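Local coordinates for FOP (Homo sapiens, PDB 2D68), which forms a homodimer and is required for anchoring microtubules to centrosomes and for ciliation, at residues L24-L29 and Q49-R54. Numbering follows the deposited sequence.
Sequences LVAEFL and QGLEGR
Arg54 lies across Glu27, touching its CG with CB and its carboxylate with NH1. The CB packs on Glu27 CG at 3.7 Å. CG then passes the carboxylate, and CD comes within 3.4 Å of Glu27 OE2. With CG anti to the backbone N and the chain extended to NE, the guanidinium is carried past the carboxylate, and NH1 reaches back to Glu27 OE2 at 2.9 Å. The bond is moderately bent (149° at the hydrogen). NH1 meets OE2 from above the carboxylate plane, and the two flat groups stand 77° apart; one N-H joins the pair, not a bidentate pairing. Glu27 fits this approach because its chain bends at chi2 (-88°), laying the carboxylate beside the arginine stem. The other oxygen, OE1, accepts from the backbone N of Leu74, while Arg54 NE pairs with Glu65 and NH1 and NH2 also bond the carbonyl oxygens of Gly72 and Thr69. Three residues earlier, Leu51 CD1 rests on Ala26 CB at 4.2 Å, extending the apolar patch it makes with Ala22 on helix 16-31. The loop ahead of helix 54-61, whose N-cap is Gly53, is thus laid against helix 16-31 within the FOP N-terminal dimerisation domain, whose sequence includes a LisH motif. With the side chain of Arg54 cut back to that of an alanine, Glu27 OE2 and Glu65 would probably lack this cationic mate and the carbonyls of Thr69 and Gly72 would be short of a donor. Buried Glu27 is thus probably stabilised as an anion, and the arginine and glutamate together tie helix 16-31 and the start of helix 54-61 to the chain running from Glu65 to Leu74.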
loop_
_atom_site.group_PDB
_atom_site.type_symbol
_atom_site.label_atom_id
_atom_site.label_comp_id
_atom_site.label_asym_id
_atom_site.label_seq_id
_atom_site.Cartn_x
_atom_site.Cartn_y
_atom_site.Cartn_z
ATOM N N LEU B 24 4.959 1.588 -3.129
ATOM C CA LEU B 24 4.837 0.530 -2.109
ATOM C C LEU B 24 3.557 -0.283 -2.278
ATOM O O LEU B 24 3.551 -1.512 -2.067
ATOM C CB LEU B 24 4.904 1.117 -0.697
ATOM C CG LEU B 24 6.290 1.567 -0.241
ATOM C CD1 LEU B 24 6.152 2.513 0.950
ATOM C CD2 LEU B 24 7.209 0.381 0.093
ATOM N N VAL B 25 2.465 0.386 -2.636
ATOM C CA VAL B 25 1.212 -0.318 -2.931
ATOM C C VAL B 25 1.377 -1.255 -4.142
ATOM O O VAL B 25 1.026 -2.442 -4.059
ATOM C CB VAL B 25 0.059 0.682 -3.125
ATOM C CG1 VAL B 25 -1.241 -0.044 -3.582
ATOM C CG2 VAL B 25 -0.215 1.421 -1.815
ATOM N N ALA B 26 1.949 -0.751 -5.235
ATOM C CA ALA B 26 2.205 -1.603 -6.408
ATOM C C ALA B 26 3.105 -2.795 -6.053
ATOM O O ALA B 26 2.861 -3.915 -6.523
ATOM C CB ALA B 26 2.786 -0.784 -7.551
ATOM N N GLU B 27 4.108 -2.570 -5.194
ATOM C CA GLU B 27 5.017 -3.652 -4.817
ATOM C C GLU B 27 4.285 -4.716 -4.013
ATOM O O GLU B 27 4.562 -5.891 -4.165
ATOM C CB GLU B 27 6.246 -3.131 -4.059
ATOM C CG GLU B 27 7.404 -4.175 -3.990
ATOM C CD GLU B 27 7.326 -5.132 -2.796
ATOM O OE1 GLU B 27 6.788 -4.753 -1.740
ATOM O OE2 GLU B 27 7.829 -6.265 -2.916
ATOM N N PHE B 28 3.353 -4.299 -3.162
ATOM C CA PHE B 28 2.529 -5.249 -2.445
ATOM C C PHE B 28 1.735 -6.129 -3.431
ATOM O O PHE B 28 1.696 -7.351 -3.288
ATOM C CB PHE B 28 1.588 -4.505 -1.481
ATOM C CG PHE B 28 0.539 -5.386 -0.884
ATOM C CD1 PHE B 28 0.750 -6.028 0.326
ATOM C CD2 PHE B 28 -0.689 -5.573 -1.526
ATOM C CE1 PHE B 28 -0.230 -6.869 0.858
ATOM C CE2 PHE B 28 -1.663 -6.403 -0.986
ATOM C CZ PHE B 28 -1.428 -7.048 0.207
ATOM N N LEU B 29 1.129 -5.503 -4.437
ATOM C CA LEU B 29 0.360 -6.256 -5.435
ATOM C C LEU B 29 1.260 -7.233 -6.172
ATOM O O LEU B 29 0.897 -8.405 -6.385
ATOM C CB LEU B 29 -0.343 -5.302 -6.418
ATOM C CG LEU B 29 -1.327 -4.309 -5.806
ATOM C CD1 LEU B 29 -1.813 -3.347 -6.927
ATOM C CD2 LEU B 29 -2.515 -5.013 -5.165
ATOM N N GLN B 49 3.714 2.572 -17.223
ATOM C CA GLN B 49 5.176 2.380 -17.287
ATOM C C GLN B 49 5.747 1.774 -15.998
ATOM O O GLN B 49 6.917 1.398 -15.943
ATOM C CB GLN B 49 5.857 3.712 -17.616
ATOM C CG GLN B 49 5.463 4.255 -19.005
ATOM C CD GLN B 49 5.851 3.292 -20.129
ATOM O OE1 GLN B 49 5.076 2.409 -20.508
ATOM N NE2 GLN B 49 7.051 3.454 -20.647
ATOM N N GLY B 50 4.914 1.670 -14.971
ATOM C CA GLY B 50 5.346 1.077 -13.707
ATOM C C GLY B 50 5.982 2.092 -12.790
ATOM O O GLY B 50 6.677 3.022 -13.217
ATOM N N LEU B 51 5.714 1.920 -11.503
ATOM C CA LEU B 51 6.330 2.762 -10.483
ATOM C C LEU B 51 7.713 2.209 -10.110
ATOM O O LEU B 51 8.200 1.260 -10.741
ATOM C CB LEU B 51 5.395 2.865 -9.282
ATOM C CG LEU B 51 4.082 3.606 -9.607
ATOM C CD1 LEU B 51 2.975 3.297 -8.586
ATOM C CD2 LEU B 51 4.336 5.108 -9.720
ATOM N N GLU B 52 8.356 2.809 -9.107
ATOM C CA GLU B 52 9.707 2.362 -8.725
ATOM C C GLU B 52 9.732 0.955 -8.156
ATOM O O GLU B 52 8.803 0.533 -7.475
ATOM C CB GLU B 52 10.368 3.354 -7.765
ATOM C CG GLU B 52 10.937 4.596 -8.471
ATOM C CD GLU B 52 9.854 5.437 -9.109
ATOM O OE1 GLU B 52 8.967 5.911 -8.371
ATOM O OE2 GLU B 52 9.877 5.610 -10.349
ATOM N N GLY B 53 10.801 0.224 -8.449
ATOM C CA GLY B 53 10.905 -1.175 -8.021
ATOM C C GLY B 53 11.192 -1.358 -6.544
ATOM O O GLY B 53 11.694 -0.453 -5.876
ATOM N N ARG B 54 10.912 -2.558 -6.055
ATOM C CA ARG B 54 11.162 -2.908 -4.659
ATOM C C ARG B 54 12.526 -2.455 -4.105
ATOM O O ARG B 54 12.582 -1.858 -3.030
ATOM C CB ARG B 54 11.036 -4.415 -4.474
ATOM C CG ARG B 54 11.276 -4.865 -3.040
ATOM C CD ARG B 54 11.198 -6.350 -2.918
ATOM N NE ARG B 54 11.599 -6.746 -1.572
ATOM C CZ ARG B 54 10.796 -7.305 -0.671
ATOM N NH1 ARG B 54 9.516 -7.534 -0.951
ATOM N NH2 ARG B 54 11.296 -7.624 0.524
#